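Local coordinates for protein tartrate dehydrogenase/decarboxylase (Pseudomonas putida, PDB 3FLK) that oxidises tartrate with NAD(+), converts meso-tartrate to D-glycerate and oxidatively decarboxylates D-malate to pyruvate, using magnesium or manganese, at residues 107-120 with 252-266. The protein carries 1 engineered substitution. Numbering follows the deposited sequence.
Sequences IRPVRLFPGVPCAL and SDLGPACAGTIGIAP. With NAI (1,4-dihydronicotinamide adenine dinucleotide), chain F; OXL (oxalate ion), chain G; SO4 (sulfate ion), chain J.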
loop_
_atom_site.group_PDB
_atom_site.type_symbol
_atom_site.label_atom_id
_atom_site.label_comp_id
_atom_site.label_asym_id
_atom_site.label_seq_id
_atom_site.Cartn_x
_atom_site.Cartn_y
_atom_site.Cartn_z
ATOM N N ILE A 107 -0.022 9.637 14.950
ATOM C CA ILE A 107 -1.461 9.813 14.742
ATOM C C ILE A 107 -1.725 10.639 13.489
ATOM O O ILE A 107 -1.262 11.776 13.381
ATOM C CB ILE A 107 -2.137 10.507 15.963
ATOM C CG1 ILE A 107 -1.994 9.657 17.231
ATOM C CG2 ILE A 107 -3.610 10.811 15.681
ATOM C CD1 ILE A 107 -2.836 8.376 17.235
ATOM N N ARG A 108 -2.485 10.067 12.558
ATOM C CA ARG A 108 -2.757 10.706 11.272
ATOM C C ARG A 108 -4.242 10.590 10.893
ATOM O O ARG A 108 -4.665 9.569 10.341
ATOM C CB ARG A 108 -1.848 10.109 10.183
ATOM C CG ARG A 108 -0.365 10.393 10.404
ATOM C CD ARG A 108 0.548 9.637 9.441
ATOM N NE ARG A 108 1.913 10.159 9.489
ATOM C CZ ARG A 108 2.832 9.980 8.539
ATOM N NH1 ARG A 108 2.550 9.286 7.445
ATOM N NH2 ARG A 108 4.041 10.507 8.685
ATOM N N PRO A 109 -5.042 11.633 11.203
ATOM C CA PRO A 109 -6.470 11.612 10.864
ATOM C C PRO A 109 -6.753 11.761 9.370
ATOM O O PRO A 109 -6.034 12.470 8.659
ATOM C CB PRO A 109 -7.040 12.806 11.639
ATOM C CG PRO A 109 -5.888 13.726 11.824
ATOM C CD PRO A 109 -4.656 12.869 11.909
ATOM N N VAL A 110 -7.799 11.079 8.912
ATOM C CA VAL A 110 -8.235 11.126 7.522
ATOM C C VAL A 110 -9.698 11.563 7.507
ATOM O O VAL A 110 -10.540 10.944 8.159
ATOM C CB VAL A 110 -8.066 9.750 6.823
ATOM C CG1 VAL A 110 -8.577 9.798 5.396
ATOM C CG2 VAL A 110 -6.608 9.300 6.849
ATOM N N ARG A 111 -9.996 12.629 6.768
ATOM C CA ARG A 111 -11.338 13.207 6.765
ATOM C C ARG A 111 -11.695 13.862 5.435
ATOM O O ARG A 111 -10.894 14.606 4.865
ATOM C CB ARG A 111 -11.462 14.234 7.894
ATOM C CG ARG A 111 -12.882 14.722 8.187
ATOM C CD ARG A 111 -12.916 15.494 9.498
ATOM N NE ARG A 111 -12.256 14.741 10.565
ATOM C CZ ARG A 111 -11.607 15.283 11.592
ATOM N NH1 ARG A 111 -11.516 16.598 11.715
ATOM N NH2 ARG A 111 -11.037 14.497 12.495
ATOM N N LEU A 112 -12.900 13.577 4.951
ATOM C CA LEU A 112 -13.458 14.283 3.801
ATOM C C LEU A 112 -14.305 15.456 4.292
ATOM O O LEU A 112 -15.302 15.263 4.995
ATOM C CB LEU A 112 -14.290 13.336 2.928
ATOM C CG LEU A 112 -15.130 13.892 1.770
ATOM C CD1 LEU A 112 -14.267 14.447 0.636
ATOM C CD2 LEU A 112 -16.062 12.813 1.248
ATOM N N PHE A 113 -13.885 16.667 3.932
ATOM C CA PHE A 113 -14.601 17.887 4.303
ATOM C C PHE A 113 -15.651 18.254 3.250
ATOM O O PHE A 113 -15.481 17.932 2.072
ATOM C CB PHE A 113 -13.620 19.053 4.481
ATOM C CG PHE A 113 -12.698 18.905 5.658
ATOM C CD1 PHE A 113 -13.107 19.287 6.933
ATOM C CD2 PHE A 113 -11.413 18.400 5.494
ATOM C CE1 PHE A 113 -12.252 19.158 8.029
ATOM C CE2 PHE A 113 -10.551 18.266 6.583
ATOM C CZ PHE A 113 -10.972 18.648 7.852
ATOM N N PRO A 114 -16.751 18.910 3.673
ATOM C CA PRO A 114 -17.710 19.463 2.710
ATOM C C PRO A 114 -17.049 20.473 1.776
ATOM O O PRO A 114 -16.265 21.312 2.226
ATOM C CB PRO A 114 -18.742 20.162 3.602
ATOM C CG PRO A 114 -18.629 19.481 4.918
ATOM C CD PRO A 114 -17.180 19.139 5.065
ATOM N N GLY A 115 -17.354 20.373 0.483
ATOM C CA GLY A 115 -16.800 21.281 -0.521
ATOM C C GLY A 115 -15.553 20.775 -1.225
ATOM O O GLY A 115 -15.039 21.435 -2.129
ATOM N N VAL A 116 -15.059 19.611 -0.806
ATOM C CA VAL A 116 -13.913 18.972 -1.456
ATOM C C VAL A 116 -14.415 18.069 -2.584
ATOM O O VAL A 116 -15.360 17.304 -2.387
ATOM C CB VAL A 116 -13.074 18.117 -0.459
ATOM C CG1 VAL A 116 -11.800 17.597 -1.118
ATOM C CG2 VAL A 116 -12.719 18.914 0.779
ATOM N N PRO A 117 -13.799 18.170 -3.779
ATOM C CA PRO A 117 -14.084 17.171 -4.810
ATOM C C PRO A 117 -13.491 15.822 -4.403
ATOM O O PRO A 117 -12.268 15.651 -4.419
ATOM C CB PRO A 117 -13.376 17.727 -6.056
ATOM C CG PRO A 117 -13.043 19.155 -5.733
ATOM C CD PRO A 117 -12.851 19.193 -4.254
ATOM N N CYS A 118 -14.357 14.887 -4.014
ATOM C CA CYS A 118 -13.922 13.564 -3.568
ATOM C C CYS A 118 -13.380 12.750 -4.740
ATOM O O CYS A 118 -13.947 12.767 -5.836
ATOM C CB CYS A 118 -15.064 12.811 -2.879
ATOM S SG CYS A 118 -14.602 11.192 -2.184
ATOM N N ALA A 119 -12.277 12.049 -4.495
ATOM C CA ALA A 119 -11.658 11.191 -5.501
ATOM C C ALA A 119 -12.505 9.953 -5.792
ATOM O O ALA A 119 -12.412 9.371 -6.871
ATOM C CB ALA A 119 -10.267 10.782 -5.053
ATOM N N LEU A 120 -13.324 9.563 -4.818
ATOM C CA LEU A 120 -14.175 8.384 -4.938
ATOM C C LEU A 120 -15.577 8.753 -5.413
ATOM O O LEU A 120 -16.133 9.773 -5.002
ATOM C CB LEU A 120 -14.258 7.640 -3.600
ATOM C CG LEU A 120 -12.960 7.278 -2.864
ATOM C CD1 LEU A 120 -13.279 6.670 -1.508
ATOM C CD2 LEU A 120 -12.078 6.338 -3.682
ATOM N N SER A 252 -1.656 6.227 5.228
ATOM C CA SER A 252 -1.812 7.659 5.512
ATOM C C SER A 252 -1.508 8.589 4.329
ATOM O O SER A 252 -1.648 9.806 4.450
ATOM C CB SER A 252 -0.995 8.062 6.744
ATOM O OG SER A 252 0.393 7.869 6.533
ATOM N N ASP A 253 -1.068 8.027 3.203
ATOM C CA ASP A 253 -1.095 8.757 1.930
ATOM C C ASP A 253 -2.345 8.368 1.145
ATOM O O ASP A 253 -3.000 9.219 0.538
ATOM C CB ASP A 253 0.164 8.500 1.090
ATOM C CG ASP A 253 1.206 9.608 1.223
ATOM O OD1 ASP A 253 1.270 10.263 2.285
ATOM O OD2 ASP A 253 1.979 9.817 0.261
ATOM N N LEU A 254 -2.682 7.080 1.184
ATOM C CA LEU A 254 -3.835 6.550 0.456
ATOM C C LEU A 254 -5.169 7.111 0.956
ATOM O O LEU A 254 -6.008 7.537 0.153
ATOM C CB LEU A 254 -3.849 5.018 0.516
ATOM C CG LEU A 254 -4.993 4.290 -0.196
ATOM C CD1 LEU A 254 -4.990 4.571 -1.689
ATOM C CD2 LEU A 254 -4.903 2.798 0.057
ATOM N N GLY A 255 -5.360 7.092 2.274
ATOM C CA GLY A 255 -6.569 7.622 2.912
ATOM C C GLY A 255 -6.931 9.041 2.488
ATOM O O GLY A 255 -8.019 9.265 1.954
ATOM N N PRO A 256 -6.038 10.013 2.751
ATOM C CA PRO A 256 -6.224 11.397 2.294
ATOM C C PRO A 256 -6.441 11.528 0.789
ATOM O O PRO A 256 -7.220 12.380 0.363
ATOM C CB PRO A 256 -4.918 12.077 2.707
ATOM C CG PRO A 256 -4.468 11.298 3.877
ATOM C CD PRO A 256 -4.813 9.877 3.557
ATOM N N ALA A 257 -5.768 10.691 -0.005
ATOM C CA ALA A 257 -5.965 10.686 -1.459
ATOM C C ALA A 257 -7.410 10.349 -1.832
ATOM O O ALA A 257 -7.979 10.967 -2.733
ATOM C CB ALA A 257 -5.003 9.724 -2.135
ATOM N N CYS A 258 -7.994 9.374 -1.135
ATOM C CA CYS A 258 -9.406 9.022 -1.320
ATOM C C CYS A 258 -10.314 10.203 -0.979
ATOM O O CYS A 258 -11.358 10.398 -1.605
ATOM C CB CYS A 258 -9.774 7.806 -0.464
ATOM S SG CYS A 258 -8.955 6.278 -0.967
ATOM N N ALA A 259 -9.894 10.988 0.010
ATOM C CA ALA A 259 -10.604 12.196 0.422
ATOM C C ALA A 259 -10.301 13.403 -0.476
ATOM O O ALA A 259 -10.868 14.482 -0.280
ATOM C CB ALA A 259 -10.301 12.513 1.884
ATOM N N GLY A 260 -9.407 13.225 -1.449
ATOM C CA GLY A 260 -9.213 14.220 -2.505
ATOM C C GLY A 260 -7.822 14.801 -2.695
ATOM O O GLY A 260 -7.499 15.277 -3.784
ATOM N N THR A 261 -7.001 14.774 -1.644
ATOM C CA THR A 261 -5.665 15.387 -1.680
ATOM C C THR A 261 -4.802 14.997 -0.479
ATOM O O THR A 261 -5.314 14.782 0.621
ATOM C CB THR A 261 -5.746 16.945 -1.773
ATOM O OG1 THR A 261 -4.427 17.503 -1.796
ATOM C CG2 THR A 261 -6.531 17.536 -0.602
ATOM N N ILE A 262 -3.491 14.916 -0.690
ATOM C CA ILE A 262 -2.563 14.680 0.419
ATOM C C ILE A 262 -2.205 15.988 1.135
ATOM O O ILE A 262 -1.557 15.976 2.182
ATOM C CB ILE A 262 -1.275 13.886 -0.013
ATOM C CG1 ILE A 262 -0.198 14.797 -0.639
ATOM C CG2 ILE A 262 -1.628 12.670 -0.891
ATOM C CD1 ILE A 262 -0.545 15.424 -1.976
ATOM N N GLY A 263 -2.660 17.109 0.575
ATOM C CA GLY A 263 -2.275 18.436 1.052
ATOM C C GLY A 263 -2.865 18.897 2.376
ATOM O O GLY A 263 -2.441 19.923 2.910
ATOM N N ILE A 264 -3.832 18.152 2.911
ATOM C CA ILE A 264 -4.485 18.535 4.171
ATOM C C ILE A 264 -4.144 17.635 5.369
ATOM O O ILE A 264 -4.424 17.992 6.516
ATOM C CB ILE A 264 -6.036 18.641 4.023
ATOM C CG1 ILE A 264 -6.663 17.265 3.773
ATOM C CG2 ILE A 264 -6.416 19.648 2.925
ATOM C CD1 ILE A 264 -8.160 17.206 4.037
ATOM N N ALA A 265 -3.524 16.489 5.099
ATOM C CA ALA A 265 -3.314 15.448 6.109
ATOM C C ALA A 265 -2.214 15.785 7.123
ATOM O O ALA A 265 -1.040 15.893 6.757
ATOM C CB ALA A 265 -3.029 14.112 5.434
ATOM N N PRO A 266 -2.595 15.956 8.403
ATOM C CA PRO A 266 -1.638 16.268 9.452
ATOM C C PRO A 266 -1.103 15.014 10.148
ATOM O O PRO A 266 -1.650 13.922 9.969
ATOM C CB PRO A 266 -2.486 17.069 10.433
ATOM C CG PRO A 266 -3.814 16.403 10.366
ATOM C CD PRO A 266 -3.968 15.888 8.941
HETATM P PA NAI F . 5.874 14.432 -1.328
HETATM O O1A NAI F . 4.834 14.313 -0.280
HETATM O O2A NAI F . 6.847 15.498 -1.028
HETATM O O5B NAI F . 5.170 14.745 -2.731
HETATM C C5B NAI F . 4.331 13.822 -3.388
HETATM C C4B NAI F . 3.400 14.552 -4.351
HETATM O O4B NAI F . 2.405 15.245 -3.621
HETATM C C3B NAI F . 4.138 15.580 -5.197
HETATM O O3B NAI F . 3.625 15.530 -6.506
HETATM C C2B NAI F . 3.806 16.902 -4.534
HETATM O O2B NAI F . 3.746 17.965 -5.458
HETATM C C1B NAI F . 2.464 16.640 -3.871
HETATM N N9A NAI F . 2.332 17.397 -2.614
HETATM C C8A NAI F . 2.940 17.123 -1.415
HETATM N N7A NAI F . 2.551 18.057 -0.521
HETATM C C5A NAI F . 1.710 18.919 -1.123
HETATM C C6A NAI F . 1.031 20.045 -0.668
HETATM N N6A NAI F . 1.152 20.440 0.596
HETATM N N1A NAI F . 0.221 20.742 -1.542
HETATM C C2A NAI F . 0.083 20.333 -2.851
HETATM N N3A NAI F . 0.759 19.209 -3.289
HETATM C C4A NAI F . 1.562 18.517 -2.443
HETATM O O3 NAI F . 6.565 12.974 -1.464
HETATM P PN NAI F . 7.680 12.492 -2.527
HETATM O O1N NAI F . 7.580 13.255 -3.789
HETATM O O2N NAI F . 7.556 11.018 -2.600
HETATM O O5D NAI F . 9.062 12.837 -1.793
HETATM C C5D NAI F . 9.697 14.092 -1.931
HETATM C C4D NAI F . 10.765 14.258 -0.851
HETATM O O4D NAI F . 10.154 14.408 0.416
HETATM C C3D NAI F . 11.704 13.064 -0.733
HETATM O O3D NAI F . 12.994 13.566 -0.488
HETATM C C2D NAI F . 11.202 12.311 0.486
HETATM O O2D NAI F . 12.229 11.606 1.142
HETATM C C1D NAI F . 10.659 13.450 1.335
HETATM N N1N NAI F . 9.602 13.085 2.300
HETATM C C2N NAI F . 9.752 13.525 3.585
HETATM C C3N NAI F . 8.789 13.244 4.547
HETATM C C7N NAI F . 8.844 13.963 5.865
HETATM O O7N NAI F . 9.811 14.971 6.069
HETATM N N7N NAI F . 7.979 13.635 6.824
HETATM C C4N NAI F . 7.661 12.508 4.183
HETATM C C5N NAI F . 7.511 12.065 2.869
HETATM C C6N NAI F . 8.494 12.363 1.926
HETATM C C1 OXL G . 7.263 8.972 5.209
HETATM C C2 OXL G . 6.350 9.299 6.308
HETATM O O1 OXL G . 6.801 8.893 4.044
HETATM O O2 OXL G . 6.788 9.362 7.478
HETATM O O3 OXL G . 8.472 8.766 5.456
HETATM O O4 OXL G . 5.141 9.501 6.043
HETATM S S SO4 J . -9.147 16.738 14.878
HETATM O O1 SO4 J . -8.788 15.464 14.262
HETATM O O2 SO4 J . -9.433 16.530 16.295
HETATM O O3 SO4 J . -8.045 17.684 14.746
HETATM O O4 SO4 J . -10.339 17.270 14.221
HETATM O O HOH W 1 -3.268 12.487 8.318
HETATM O O HOH W 2 -9.749 17.487 -4.198
#
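With CG opposite the carbonyl carbon (chi1 -65°) and the chain extended as far as NE, Arg108 reaches past Ser252, whose chi1 of 63° turns OG toward the guanidinium. Arg108 NH1 donates to Ser252 OG at 2.7 Å, in the guanidinium plane, and to oxalate O4 at 3.0 Å; NH2 also bonds O4 and, weakly, oxalate O2. Ser252 OG, itself bonded to backbone carbonyls of its helix, probably helps to position the arginine, while NE is held by Asn106. Arg98 and Arg134, with Lys192 of the second subunit, also bind the oxalate beside the magnesium ion. A leucine in place of Arg108 would probably leave the oxalate without one of its positively charged partners and Ser252 OG without its donor.

Val110 packs on the helix at Gly255 and Pro256: Val110 CG1 lies 3.4 Å from Gly255 C, and CG2 meets Pro256 CD. Pro109 CG packs on Pro266 CG at 3.7 Å, and a water bridges Pro109 O and Pro266 O. The edge of the Phe113 ring receives Ile264 CD1 in its plane. At the helix end, Gly260 forms a Schellman motif, Val116 CG1 sits 3.4 Å from Ala259 O, and Ala119 N makes a weak bond to Cys258 O.

Strand 105-111, between strands 266-270 and 129-135 in the sheet-and-helix core of the isocitrate/isopropylmalate dehydrogenase family, brings Arg108 to the oxalate site; the axes of strand 107-111 and helix 252-258 approach to 7.5 Å, their directions 22° apart. Helices 299-313 and 317-336 pack against Phe113, and helix 224-233 of the second subunit meets Ala119, Leu254 and Ala257.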